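Local coordinates for signal recognition particle receptor subunit beta (PDB 2FH5), which helps target nascent secretory proteins to the endoplasmic reticulum membrane as a GTP-binding component of the signal recognition particle receptor, at residues Ser43-Val48 against Ser55-Asp60; Val48-Gly53 against Trp209-Ala214; Ala81-Val86 against Ser117-Cys122; Ala89-Glu94 against Met129-Lys134; Gln139-Leu144 against Glu174-Gln179. One frame throughout, in Å; residues are numbered along the deposited sequence.

Contact 1: residues Ser43-Val48 against Ser55-Asp60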
# COMPACT_ATOMS: atom_id res chain seq x y z
N SER B 43 -4.07 0.83 9.97
CA SER B 43 -4.60 2.07 10.51
C SER B 43 -3.67 2.65 11.58
O SER B 43 -2.87 1.92 12.17
CB SER B 43 -5.96 1.79 11.13
OG SER B 43 -5.82 0.86 12.19
N ALA B 44 -3.79 3.95 11.81
CA ALA B 44 -2.99 4.64 12.80
C ALA B 44 -3.55 6.04 13.04
O ALA B 44 -4.23 6.61 12.17
CB ALA B 44 -1.56 4.72 12.33
N ILE B 45 -3.24 6.61 14.20
CA ILE B 45 -3.73 7.92 14.55
C ILE B 45 -2.92 9.07 13.96
O ILE B 45 -1.69 9.07 14.01
CB ILE B 45 -3.79 8.07 16.08
CG1 ILE B 45 -4.91 7.19 16.63
CG2 ILE B 45 -4.03 9.51 16.47
CD1 ILE B 45 -4.87 7.02 18.14
N TYR B 46 -3.61 10.05 13.41
CA TYR B 46 -2.95 11.21 12.81
C TYR B 46 -3.33 12.50 13.56
O TYR B 46 -4.51 12.85 13.63
CB TYR B 46 -3.35 11.31 11.34
CG TYR B 46 -2.78 12.50 10.59
CD1 TYR B 46 -1.43 12.57 10.26
CD2 TYR B 46 -3.61 13.55 10.17
CE1 TYR B 46 -0.91 13.66 9.54
CE2 TYR B 46 -3.10 14.63 9.45
CZ TYR B 46 -1.76 14.69 9.14
OH TYR B 46 -1.26 15.77 8.43
N LYS B 47 -2.35 13.19 14.14
CA LYS B 47 -2.61 14.45 14.83
C LYS B 47 -2.55 15.54 13.78
O LYS B 47 -1.50 15.79 13.17
CB LYS B 47 -1.57 14.73 15.92
CG LYS B 47 -1.56 13.71 17.06
CD LYS B 47 -2.89 13.65 17.81
CE LYS B 47 -2.80 12.66 18.97
NZ LYS B 47 -4.11 12.47 19.67
N VAL B 48 -3.68 16.18 13.56
CA VAL B 48 -3.81 17.24 12.57
C VAL B 48 -2.94 18.48 12.81
O VAL B 48 -2.59 18.81 13.95
CB VAL B 48 -5.29 17.64 12.46
CG1 VAL B 48 -5.45 18.91 11.66
CG2 VAL B 48 -6.06 16.51 11.81
N SER B 55 -7.53 14.64 16.28
CA SER B 55 -6.95 13.38 15.85
C SER B 55 -7.90 12.66 14.90
O SER B 55 -9.10 12.57 15.15
CB SER B 55 -6.66 12.50 17.06
OG SER B 55 -7.85 11.95 17.60
N LEU B 56 -7.35 12.15 13.81
CA LEU B 56 -8.12 11.39 12.83
C LEU B 56 -7.53 9.96 12.80
O LEU B 56 -6.38 9.76 13.17
CB LEU B 56 -7.99 12.04 11.44
CG LEU B 56 -8.60 13.43 11.21
CD1 LEU B 56 -8.09 14.04 9.91
CD2 LEU B 56 -10.13 13.31 11.18
N THR B 57 -8.32 8.98 12.40
CA THR B 57 -7.78 7.63 12.29
C THR B 57 -7.58 7.32 10.80
O THR B 57 -8.55 7.07 10.09
CB THR B 57 -8.71 6.56 12.87
OG1 THR B 57 -8.72 6.68 14.29
CG2 THR B 57 -8.23 5.16 12.50
N LEU B 58 -6.35 7.39 10.31
CA LEU B 58 -6.11 7.08 8.91
C LEU B 58 -6.22 5.56 8.75
O LEU B 58 -5.68 4.81 9.58
CB LEU B 58 -4.72 7.54 8.48
CG LEU B 58 -4.29 8.97 8.83
CD1 LEU B 58 -2.98 9.28 8.14
CD2 LEU B 58 -5.34 9.98 8.39
N ILE B 59 -6.94 5.13 7.72
CA ILE B 59 -7.11 3.71 7.41
C ILE B 59 -6.75 3.50 5.93
O ILE B 59 -7.42 4.03 5.03
CB ILE B 59 -8.55 3.24 7.61
CG1 ILE B 59 -8.95 3.39 9.08
CG2 ILE B 59 -8.70 1.81 7.16
CD1 ILE B 59 -10.39 2.91 9.35
N ASP B 60 -5.68 2.75 5.70
CA ASP B 60 -5.17 2.46 4.36
C ASP B 60 -5.83 1.19 3.86
O ASP B 60 -5.63 0.15 4.44
CB ASP B 60 -3.63 2.30 4.46
CG ASP B 60 -2.98 1.69 3.20
OD1 ASP B 60 -3.42 1.97 2.07
OD2 ASP B 60 -1.97 0.93 3.35

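Contact 2: residues Val48-Gly53 against Trp209-Ala214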
# COMPACT_ATOMS: atom_id res chain seq x y z
N VAL B 48 -3.68 16.18 13.56
CA VAL B 48 -3.81 17.24 12.57
C VAL B 48 -2.94 18.48 12.81
O VAL B 48 -2.59 18.81 13.95
CB VAL B 48 -5.29 17.64 12.46
CG1 VAL B 48 -5.45 18.91 11.66
CG2 VAL B 48 -6.06 16.51 11.81
N ASN B 49 -2.60 19.17 11.72
CA ASN B 49 -1.76 20.36 11.75
C ASN B 49 -2.35 21.65 12.35
O ASN B 49 -1.60 22.60 12.61
CB ASN B 49 -1.26 20.68 10.33
CG ASN B 49 -0.00 19.90 9.96
OD1 ASN B 49 0.06 18.67 10.13
ND2 ASN B 49 1.00 20.60 9.45
N ASN B 50 -3.66 21.69 12.58
CA ASN B 50 -4.26 22.90 13.15
C ASN B 50 -4.08 23.04 14.67
O ASN B 50 -3.67 22.10 15.36
CB ASN B 50 -5.75 23.02 12.76
CG ASN B 50 -6.62 21.89 13.31
OD1 ASN B 50 -6.55 21.54 14.49
ND2 ASN B 50 -7.47 21.33 12.45
N ASN B 51 -4.37 24.24 15.16
CA ASN B 51 -4.25 24.60 16.58
C ASN B 51 -4.76 23.57 17.58
O ASN B 51 -4.00 23.11 18.43
CB ASN B 51 -4.97 25.93 16.81
CG ASN B 51 -4.51 27.01 15.85
OD1 ASN B 51 -3.37 27.48 15.93
ND2 ASN B 51 -5.38 27.39 14.93
N ARG B 52 -6.04 23.22 17.48
CA ARG B 52 -6.63 22.24 18.38
C ARG B 52 -5.96 20.87 18.25
O ARG B 52 -6.04 20.04 19.17
CB ARG B 52 -8.14 22.11 18.11
CG ARG B 52 -8.94 23.34 18.47
CD ARG B 52 -10.42 23.14 18.18
NE ARG B 52 -11.22 24.31 18.53
CZ ARG B 52 -12.53 24.41 18.36
NH1 ARG B 52 -13.21 23.40 17.83
NH2 ARG B 52 -13.17 25.51 18.72
N GLY B 53 -5.31 20.64 17.11
CA GLY B 53 -4.64 19.37 16.87
C GLY B 53 -5.54 18.16 17.02
O GLY B 53 -5.20 17.21 17.74
N TRP B 209 -5.94 19.91 3.64
CA TRP B 209 -7.30 19.38 3.52
C TRP B 209 -7.67 18.49 4.69
O TRP B 209 -8.77 18.59 5.24
CB TRP B 209 -7.45 18.58 2.22
CG TRP B 209 -8.83 17.99 1.99
CD1 TRP B 209 -9.89 18.60 1.38
CD2 TRP B 209 -9.27 16.66 2.31
NE1 TRP B 209 -10.96 17.73 1.29
CE2 TRP B 209 -10.61 16.54 1.86
CE3 TRP B 209 -8.67 15.56 2.94
CZ2 TRP B 209 -11.34 15.35 2.01
CZ3 TRP B 209 -9.40 14.38 3.09
CH2 TRP B 209 -10.72 14.29 2.62
N LEU B 210 -6.76 17.59 5.08
CA LEU B 210 -7.03 16.71 6.21
C LEU B 210 -7.30 17.55 7.45
O LEU B 210 -8.20 17.24 8.24
CB LEU B 210 -5.85 15.78 6.44
CG LEU B 210 -5.82 14.53 5.55
CD1 LEU B 210 -4.46 13.88 5.66
CD2 LEU B 210 -6.92 13.57 5.98
N ALA B 211 -6.53 18.61 7.63
CA ALA B 211 -6.72 19.50 8.76
C ALA B 211 -8.14 20.10 8.69
O ALA B 211 -8.94 20.02 9.63
CB ALA B 211 -5.68 20.61 8.72
N LYS B 212 -8.44 20.69 7.53
CA LYS B 212 -9.72 21.31 7.25
C LYS B 212 -10.95 20.42 7.50
O LYS B 212 -12.00 20.92 7.88
CB LYS B 212 -9.71 21.82 5.82
CG LYS B 212 -11.06 22.09 5.20
CD LYS B 212 -10.88 22.44 3.72
CE LYS B 212 -12.20 22.40 2.96
NZ LYS B 212 -12.02 22.92 1.58
N ILE B 213 -10.83 19.11 7.32
CA ILE B 213 -11.99 18.25 7.53
C ILE B 213 -12.02 17.57 8.88
O ILE B 213 -12.98 16.87 9.20
CB ILE B 213 -12.12 17.17 6.41
CG1 ILE B 213 -10.97 16.16 6.46
CG2 ILE B 213 -12.12 17.85 5.06
CD1 ILE B 213 -11.19 14.99 7.42
N ALA B 214 -10.98 17.78 9.69
CA ALA B 214 -10.89 17.14 11.00
C ALA B 214 -11.96 17.55 12.02
O ALA B 214 -12.52 18.66 11.90
CB ALA B 214 -9.49 17.36 11.60
OXT ALA B 214 -12.22 16.75 12.96

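Contact 3: residues Ala81-Val86 against Ser117-Cys122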
# COMPACT_ATOMS: atom_id res chain seq x y z
N ALA B 81 -14.20 10.95 6.15
CA ALA B 81 -13.70 11.37 4.85
C ALA B 81 -13.06 10.22 4.10
O ALA B 81 -12.60 9.25 4.69
CB ALA B 81 -12.69 12.50 5.02
N VAL B 82 -13.04 10.35 2.78
CA VAL B 82 -12.47 9.35 1.90
C VAL B 82 -11.52 10.05 0.96
O VAL B 82 -11.88 11.08 0.40
CB VAL B 82 -13.56 8.68 1.04
CG1 VAL B 82 -12.92 7.69 0.03
CG2 VAL B 82 -14.53 7.96 1.94
N VAL B 83 -10.30 9.52 0.84
CA VAL B 83 -9.29 10.06 -0.08
C VAL B 83 -9.11 8.99 -1.12
O VAL B 83 -8.68 7.87 -0.81
CB VAL B 83 -7.94 10.28 0.60
CG1 VAL B 83 -6.92 10.82 -0.43
CG2 VAL B 83 -8.10 11.24 1.77
N PHE B 84 -9.49 9.32 -2.35
CA PHE B 84 -9.36 8.37 -3.44
C PHE B 84 -8.04 8.75 -4.12
O PHE B 84 -7.93 9.83 -4.72
CB PHE B 84 -10.56 8.51 -4.40
CG PHE B 84 -10.63 7.45 -5.47
CD1 PHE B 84 -9.80 7.50 -6.59
CD2 PHE B 84 -11.51 6.38 -5.34
CE1 PHE B 84 -9.85 6.50 -7.58
CE2 PHE B 84 -11.58 5.36 -6.33
CZ PHE B 84 -10.75 5.42 -7.45
N VAL B 85 -7.05 7.87 -4.01
CA VAL B 85 -5.74 8.11 -4.60
C VAL B 85 -5.61 7.69 -6.06
O VAL B 85 -6.05 6.62 -6.45
CB VAL B 85 -4.67 7.41 -3.78
CG1 VAL B 85 -3.31 7.79 -4.29
CG2 VAL B 85 -4.85 7.75 -2.31
N VAL B 86 -5.00 8.54 -6.86
CA VAL B 86 -4.82 8.29 -8.29
C VAL B 86 -3.36 8.42 -8.74
O VAL B 86 -2.69 9.40 -8.43
CB VAL B 86 -5.66 9.30 -9.11
CG1 VAL B 86 -5.49 9.05 -10.62
CG2 VAL B 86 -7.10 9.20 -8.71
N SER B 117 -16.89 13.43 3.46
CA SER B 117 -16.31 14.39 2.57
C SER B 117 -15.37 13.54 1.67
O SER B 117 -14.77 12.56 2.14
CB SER B 117 -15.54 15.41 3.42
OG SER B 117 -14.86 16.37 2.62
N LEU B 118 -15.22 13.89 0.39
CA LEU B 118 -14.40 13.11 -0.53
C LEU B 118 -13.30 13.86 -1.28
O LEU B 118 -13.54 14.88 -1.89
CB LEU B 118 -15.31 12.40 -1.53
CG LEU B 118 -14.72 11.85 -2.83
CD1 LEU B 118 -13.74 10.72 -2.57
CD2 LEU B 118 -15.87 11.35 -3.68
N LEU B 119 -12.07 13.34 -1.24
CA LEU B 119 -10.98 14.00 -1.96
C LEU B 119 -10.41 13.08 -3.02
O LEU B 119 -10.32 11.87 -2.84
CB LEU B 119 -9.85 14.41 -1.00
CG LEU B 119 -8.59 15.03 -1.64
CD1 LEU B 119 -8.87 16.45 -2.10
CD2 LEU B 119 -7.45 15.02 -0.63
N ILE B 120 -10.03 13.66 -4.15
CA ILE B 120 -9.42 12.90 -5.21
C ILE B 120 -7.98 13.42 -5.22
O ILE B 120 -7.72 14.52 -5.69
CB ILE B 120 -10.05 13.21 -6.60
CG1 ILE B 120 -11.58 13.09 -6.53
CG2 ILE B 120 -9.42 12.28 -7.66
CD1 ILE B 120 -12.05 11.70 -6.27
N ALA B 121 -7.05 12.63 -4.66
CA ALA B 121 -5.65 13.02 -4.59
C ALA B 121 -4.89 12.49 -5.79
O ALA B 121 -4.63 11.29 -5.90
CB ALA B 121 -5.03 12.51 -3.33
N CYS B 122 -4.54 13.42 -6.68
CA CYS B 122 -3.82 13.11 -7.88
C CYS B 122 -2.34 13.03 -7.49
O CYS B 122 -1.62 14.03 -7.48
CB CYS B 122 -4.12 14.18 -8.91
SG CYS B 122 -5.92 14.26 -9.29

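Contact 4: residues Ala89-Glu94 against Met129-Lys134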
# COMPACT_ATOMS: atom_id res chain seq x y z
N ALA B 89 0.59 9.63 -13.17
CA ALA B 89 1.50 9.30 -14.28
C ALA B 89 0.96 8.15 -15.13
O ALA B 89 1.25 8.08 -16.31
CB ALA B 89 2.89 8.94 -13.74
N ALA B 90 0.21 7.25 -14.52
CA ALA B 90 -0.33 6.11 -15.26
C ALA B 90 -1.81 6.34 -15.61
O ALA B 90 -2.47 5.48 -16.21
CB ALA B 90 -0.20 4.82 -14.43
N PHE B 91 -2.31 7.52 -15.25
CA PHE B 91 -3.70 7.84 -15.49
C PHE B 91 -4.21 7.55 -16.91
O PHE B 91 -5.26 6.93 -17.07
CB PHE B 91 -3.96 9.29 -15.11
CG PHE B 91 -5.40 9.66 -15.15
CD1 PHE B 91 -6.29 9.11 -14.24
CD2 PHE B 91 -5.89 10.48 -16.16
CE1 PHE B 91 -7.65 9.36 -14.34
CE2 PHE B 91 -7.25 10.74 -16.26
CZ PHE B 91 -8.13 10.18 -15.35
N GLN B 92 -3.47 7.99 -17.93
CA GLN B 92 -3.90 7.78 -19.31
C GLN B 92 -4.27 6.33 -19.65
O GLN B 92 -5.27 6.10 -20.35
CB GLN B 92 -2.82 8.26 -20.29
CG GLN B 92 -2.46 9.72 -20.12
CD GLN B 92 -3.54 10.68 -20.64
OE1 GLN B 92 -4.74 10.52 -20.37
NE2 GLN B 92 -3.10 11.71 -21.38
N ARG B 93 -3.50 5.36 -19.19
CA ARG B 93 -3.84 3.98 -19.52
C ARG B 93 -4.85 3.38 -18.55
O ARG B 93 -5.62 2.49 -18.92
CB ARG B 93 -2.58 3.11 -19.60
CG ARG B 93 -1.56 3.30 -18.50
CD ARG B 93 -0.50 2.18 -18.52
NE ARG B 93 -0.88 1.04 -17.68
CZ ARG B 93 -0.40 0.83 -16.46
NH1 ARG B 93 0.48 1.68 -15.94
NH2 ARG B 93 -0.80 -0.22 -15.74
N GLU B 94 -4.90 3.90 -17.33
CA GLU B 94 -5.79 3.35 -16.32
C GLU B 94 -7.15 4.02 -16.13
O GLU B 94 -7.96 3.54 -15.34
CB GLU B 94 -5.05 3.34 -14.98
CG GLU B 94 -3.82 2.42 -14.96
CD GLU B 94 -2.94 2.67 -13.76
OE1 GLU B 94 -3.30 3.53 -12.92
OE2 GLU B 94 -1.89 2.02 -13.65
N MET B 129 5.75 12.84 -16.70
CA MET B 129 4.55 12.62 -17.51
C MET B 129 3.21 12.68 -16.74
O MET B 129 2.17 12.25 -17.27
CB MET B 129 4.67 11.25 -18.21
CG MET B 129 4.53 10.04 -17.27
SD MET B 129 5.09 8.40 -17.93
CE MET B 129 3.51 7.64 -18.44
N ALA B 130 3.21 13.23 -15.53
CA ALA B 130 2.00 13.27 -14.71
C ALA B 130 0.91 14.25 -15.16
O ALA B 130 1.17 15.45 -15.33
CB ALA B 130 2.38 13.55 -13.28
N LYS B 131 -0.30 13.74 -15.35
CA LYS B 131 -1.43 14.57 -15.75
C LYS B 131 -1.84 15.42 -14.55
O LYS B 131 -1.75 14.98 -13.40
CB LYS B 131 -2.60 13.70 -16.20
CG LYS B 131 -2.28 12.75 -17.33
CD LYS B 131 -2.08 13.47 -18.65
CE LYS B 131 -0.66 13.29 -19.19
NZ LYS B 131 -0.22 11.84 -19.25
N SER B 132 -2.28 16.64 -14.82
CA SER B 132 -2.69 17.55 -13.75
C SER B 132 -4.01 17.11 -13.14
O SER B 132 -4.74 16.32 -13.74
CB SER B 132 -2.85 18.95 -14.32
OG SER B 132 -4.02 19.02 -15.13
N ALA B 133 -4.32 17.65 -11.96
CA ALA B 133 -5.57 17.35 -11.28
C ALA B 133 -6.73 17.93 -12.09
O ALA B 133 -7.84 17.41 -12.08
CB ALA B 133 -5.57 17.92 -9.87
N LYS B 134 -6.45 19.01 -12.82
CA LYS B 134 -7.48 19.63 -13.63
C LYS B 134 -7.85 18.67 -14.76
O LYS B 134 -9.03 18.37 -14.98
CB LYS B 134 -6.96 20.97 -14.17
CG LYS B 134 -7.93 21.77 -15.04
CD LYS B 134 -7.40 23.20 -15.21
CE LYS B 134 -8.19 24.00 -16.24
NZ LYS B 134 -8.03 23.47 -17.63

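Contact 5: residues Gln139-Leu144 against Glu174-Gln179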
# COMPACT_ATOMS: atom_id res chain seq x y z
N GLN B 139 -11.26 14.34 -17.49
CA GLN B 139 -11.41 13.01 -18.06
C GLN B 139 -12.28 12.08 -17.19
O GLN B 139 -12.99 11.22 -17.71
CB GLN B 139 -10.04 12.39 -18.31
CG GLN B 139 -9.25 13.15 -19.36
CD GLN B 139 -10.01 13.27 -20.69
OE1 GLN B 139 -10.27 12.25 -21.36
NE2 GLN B 139 -10.39 14.50 -21.06
N LEU B 140 -12.23 12.24 -15.88
CA LEU B 140 -13.08 11.40 -15.04
C LEU B 140 -14.56 11.76 -15.19
O LEU B 140 -15.42 10.87 -15.15
CB LEU B 140 -12.69 11.51 -13.58
CG LEU B 140 -11.48 10.66 -13.23
CD1 LEU B 140 -11.00 11.10 -11.86
CD2 LEU B 140 -11.87 9.17 -13.29
N GLU B 141 -14.87 13.05 -15.35
CA GLU B 141 -16.27 13.45 -15.52
C GLU B 141 -16.78 12.87 -16.84
O GLU B 141 -17.84 12.25 -16.89
CB GLU B 141 -16.40 14.98 -15.52
CG GLU B 141 -15.98 15.58 -14.18
CD GLU B 141 -16.24 17.07 -14.05
OE1 GLU B 141 -16.05 17.81 -15.04
OE2 GLU B 141 -16.62 17.50 -12.94
N LYS B 142 -16.00 13.05 -17.90
CA LYS B 142 -16.38 12.53 -19.20
C LYS B 142 -16.62 11.02 -19.12
O LYS B 142 -17.56 10.49 -19.70
CB LYS B 142 -15.29 12.87 -20.21
CG LYS B 142 -15.36 12.09 -21.53
CD LYS B 142 -14.22 12.48 -22.48
CE LYS B 142 -14.28 11.65 -23.78
NZ LYS B 142 -13.19 11.99 -24.74
N GLU B 143 -15.79 10.32 -18.36
CA GLU B 143 -15.89 8.87 -18.22
C GLU B 143 -17.05 8.41 -17.32
O GLU B 143 -17.71 7.42 -17.60
CB GLU B 143 -14.57 8.34 -17.69
CG GLU B 143 -14.42 6.84 -17.79
CD GLU B 143 -14.22 6.39 -19.23
OE1 GLU B 143 -13.36 7.00 -19.92
OE2 GLU B 143 -14.92 5.44 -19.64
N LEU B 144 -17.29 9.10 -16.21
CA LEU B 144 -18.39 8.70 -15.34
C LEU B 144 -19.69 8.99 -16.10
O LEU B 144 -20.71 8.32 -15.93
CB LEU B 144 -18.33 9.50 -14.04
CG LEU B 144 -17.11 9.22 -13.16
CD1 LEU B 144 -16.95 10.29 -12.12
CD2 LEU B 144 -17.27 7.87 -12.51
N GLU B 174 -24.89 16.48 -18.87
CA GLU B 174 -23.55 15.87 -18.82
C GLU B 174 -23.00 15.89 -17.39
O GLU B 174 -22.91 16.94 -16.75
CB GLU B 174 -22.60 16.62 -19.76
CG GLU B 174 -23.10 16.68 -21.21
CD GLU B 174 -22.79 15.43 -22.03
OE1 GLU B 174 -21.62 15.30 -22.47
OE2 GLU B 174 -23.69 14.59 -22.23
N PHE B 175 -22.61 14.71 -16.90
CA PHE B 175 -22.08 14.56 -15.54
C PHE B 175 -20.94 15.48 -15.15
O PHE B 175 -20.05 15.75 -15.95
CB PHE B 175 -21.59 13.14 -15.28
CG PHE B 175 -21.04 12.96 -13.89
CD1 PHE B 175 -21.90 12.82 -12.81
CD2 PHE B 175 -19.69 13.08 -13.64
CE1 PHE B 175 -21.42 12.82 -11.51
CE2 PHE B 175 -19.20 13.09 -12.33
CZ PHE B 175 -20.08 12.95 -11.28
N GLU B 176 -20.97 15.95 -13.90
CA GLU B 176 -19.93 16.80 -13.35
C GLU B 176 -19.96 16.55 -11.86
O GLU B 176 -21.02 16.30 -11.31
CB GLU B 176 -20.19 18.28 -13.63
CG GLU B 176 -19.70 18.72 -15.00
CD GLU B 176 -20.09 20.15 -15.35
OE1 GLU B 176 -19.60 21.10 -14.70
OE2 GLU B 176 -20.91 20.31 -16.28
N PHE B 177 -18.80 16.59 -11.21
CA PHE B 177 -18.74 16.35 -9.77
C PHE B 177 -19.55 17.35 -8.94
O PHE B 177 -20.09 16.98 -7.90
CB PHE B 177 -17.28 16.34 -9.32
CG PHE B 177 -16.52 15.11 -9.75
CD1 PHE B 177 -16.73 13.88 -9.11
CD2 PHE B 177 -15.60 15.17 -10.80
CE1 PHE B 177 -16.02 12.73 -9.51
CE2 PHE B 177 -14.88 14.03 -11.21
CZ PHE B 177 -15.09 12.81 -10.57
N SER B 178 -19.64 18.60 -9.39
CA SER B 178 -20.41 19.63 -8.67
C SER B 178 -21.91 19.28 -8.52
O SER B 178 -22.56 19.74 -7.59
CB SER B 178 -20.28 20.98 -9.36
OG SER B 178 -20.89 20.95 -10.64
N GLN B 179 -22.46 18.47 -9.42
CA GLN B 179 -23.87 18.08 -9.34
C GLN B 179 -24.10 17.07 -8.21
O GLN B 179 -25.23 16.66 -7.94
CB GLN B 179 -24.32 17.43 -10.65
CG GLN B 179 -23.86 18.14 -11.90
CD GLN B 179 -24.12 17.32 -13.14
OE1 GLN B 179 -24.64 16.20 -13.05
NE2 GLN B 179 -23.77 17.88 -14.31
O HOH W 1 -16.70 20.56 -14.15
O HOH W 2 -17.43 19.63 -11.22

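Contact 1: residues Ser43-Val48 against Ser55-Asp60
Tyr46 and Leu58 make the dense centre of this antiparallel pairing. The stem of the tyrosine does the touching, with Tyr46 CB 3.6 Å from Leu58 CG, while the ring swings away from strand 55-60 because its CG is anti to the backbone nitrogen (chi1 178°); its hydroxyl hydrogen-bonds Glu207. At the hairpin end Val48 CG2 comes within 3.7 Å of Leu56 CD1, extending the apolar strip. Helices 20-29 and 204-213 cover this face, helix 20-29 touching Ala44 and Leu58 and helix 204-213 touching Leu56.

The other face, carrying Ile45, Lys47, Ser55 and Thr57, is looser. Ile45 CG2 stands 4.0 Å from Ser55 CB, and the lysine chain, bent at chi2 (-60°), brings Lys47 NZ to 3.6 Å from Ser55 CB. Both Ile45 and Lys47 are exposed. Farther along, Ser43 OG hydrogen-bonds a polar side chain of the partner protein chain.

Four backbone bonds fix the register. Tyr46 N gives to Leu56 O (2.8 Å, 171° at the hydrogen) and Leu56 N returns to Tyr46 O at 2.9 Å; Ala44 and Leu58 pair likewise. The arrangement is the strand 42-47/55-60 hairpin at one margin of a P-loop GTPase sheet, its second strand ending at Asp60, whose OD2 hydrogen-bonds Thr21, a residue of the magnesium site.

Contact 2: residues Val48-Gly53 against Trp209-Ala214
Ala211 O accepts the backbone nitrogen of Ala214 at 3.0 Å near the C-terminus of the chain, and the side-chain amide of Asn50 comes up to the same oxygen, with Asn50 ND2 3.4 Å from Ala211 O. The carboxamide takes this place with its CG lodged between its own nitrogen and carbonyl carbon (chi1 63°), and its other end turns back into the loop, where Asn50 OD1 receives a weak bond from Gly53 N at 3.0 Å. One amide therefore lies between its own turn and the C-terminal segment.

Apolar contact is carried by Val48, whose two methyls have separate partners. Val48 CG1 comes close to Ala211, 3.4 Å from Ala211 CB. Val48 CG2 instead meets the terminal residue, lying 3.5 Å from Ala214 CB. Helix 204-213 is also fastened from its far side, since Lys212 NZ forms a salt bridge with Glu185.

From Asn50 the loop makes a type I beta turn that closes at Gly53, the residue whose N also gives the weak bond to the Asn50 side chain. The contact is thus a beta-hairpin loop laid against the C-terminal helix of a Ras-like P-loop GTPase fold.

Contact 3: residues Ala81-Val86 against Ser117-Cys122
Ala81 meets Ser117 where the parallel pairing begins: Ala81 CA lies 3.1 Å from Ser117 O, a CA-H...O contact beside the bond that the same oxygen takes from Val82 N. Val82 O accepts Leu119 N at 2.8 Å, and the Val82 and Leu118 side chains cross at a slant, Val82 CG1 4.1 Å from Leu118 CD1. Val83 points to the opposite face, Val83 CG1 3.9 Å from Ala121 CB.

Phe84 has the shortest bond of the ladder, Phe84 N to Leu119 O at 2.7 Å and 173° at the hydrogen. Its ring leaves the neighbouring strand because CG is anti to the backbone nitrogen (chi1 -172°); the root stays close, Phe84 CB 4.0 Å from Ile120 CD1, while Val86 CG2 lies in plane at the ring edge. Phe84 O takes Ala121 N. Val85 touches Ser18 of the P-loop. Val86 N then binds Ala121 O, and Val86 CG2 meets Ile120 CG2 at 4.0 Å.

Apart from partly exposed Ser117, the pair is buried mid-sheet, between strands 9-13 and 184-188. Helix 91-110, the connection of this beta-alpha-beta unit, covers Phe84 and Leu118, and Trp209 of helix 204-213 covers Ala81, Val83 and Leu119 from the other face.

Contact 4: residues Ala89-Glu94 against Met129-Lys134
The ring of Phe91 and the amide of Gln92 both receive Lys131, but differently. Lys131 CG comes to the ring obliquely, 4.4 Å from Phe91 CD2, which is a loose approach. The amide is met more closely: Lys131 CD stands above its plane, 3.4 Å from Gln92 NE2, the two side chains crossing at about a right angle. A third flat group, the Arg93 guanidinium, has Glu94 CG over the centre of one face.

Lys131 is bent at chi2, chi3 and chi4, and these bends fold its tip back to its own segment. There Lys131 NZ donates to Met129 O at 3.1 Å, nearly along the C=O axis, while the same nitrogen lies 3.2 Å from Gln92 CG. The ammonium is thereby held beside the glutamine stem. Replacing this lysine with an alanine would probably leave Met129 O without its ammonium donor and free the Gln92 amide to turn.

Next to it the backbones draw close, Ala89 CA and Ala130 CA being 4.0 Å apart. Met129 reaches over Ala89: Met129 CG lies 4.0 Å from Ala89 CB, and the bend at chi3 (-99°) carries Met129 CE to 3.1 Å from Ala89 O.

The contact joins the N-terminal end of helix 91-110 to the loop that enters helix 133-150. Ser132 is the N-cap of the latter helix, its OG hydrogen-bonding Leu135 N, and the helix supplies Ile136, Gln139 and Leu140 to cover Phe91. Lys131 O accepts from Gln125, a GTP-binding residue.

Contact 5: residues Gln139-Leu144 against Glu174-Gln179
Glu141 and Phe177 lie obliquely across one another, carboxylate and ring planes 26° apart, with Glu141 CG 3.4 Å from Phe177 CD2. Glu141, its chain outstretched with chi2 near 180°, reaches past the ring to the backbone: Glu141 OE2 accepts Phe177 N at 2.9 Å, a straight bond (165°) arriving from above the carboxylate plane.

The two phenylalanines are set so that Phe175 CE2 stands 4.1 Å over the centre of one Phe177 face. Leu144 CD1 meets both rings, 3.6 Å from Phe175 CE2 and 3.5 Å from Phe177 CZ, while Leu140 CB comes to the Phe177 edge near its plane. Helix and loop thus share an aromatic-aliphatic cluster, to which Phe186 adds an edge-to-face partner.

With an alanine at Glu141, Phe177 N would probably lose its acceptor and the 3-10 turn would be less firmly tied to the helix.

Glu176 points another way, its carboxylate 57° from that of Glu141 and salt-bridged to Lys173; a water near OE1 of each acid can donate to them, though not necessarily to both at once. Glu141 OE2 also takes a second water, bound to Ser178 N, and Gln137 NE2. These donors, with Lys173, are consistent with two nearby acids both remaining charged.

How the contacts relate
The five contacts run across one P-loop GTPase domain. Contacts 1 and 2 share Val48 and touch through Leu56, so the outer hairpin packs continuously on the C-terminal helix. Contact 3, centred about 3 Å from the chain centre, meets contact 2 through Trp209 (Trp209 CZ2 to Leu119 CB 3.5 Å) and contact 4 through Cys122 SG, 3.7 Å from Ala133 CA. Contacts 4 and 5 share helix 133-150 and join where Phe91 packs on Gln139 and Leu140. Contacts 3 and 4 come close to GTP: the side chains of Val85 and Ala89 lie about 6 and 7 Å from it. The side chain of Ile59 of contact 1 is about 12 Å from GTP and about 11 Å from the magnesium ion.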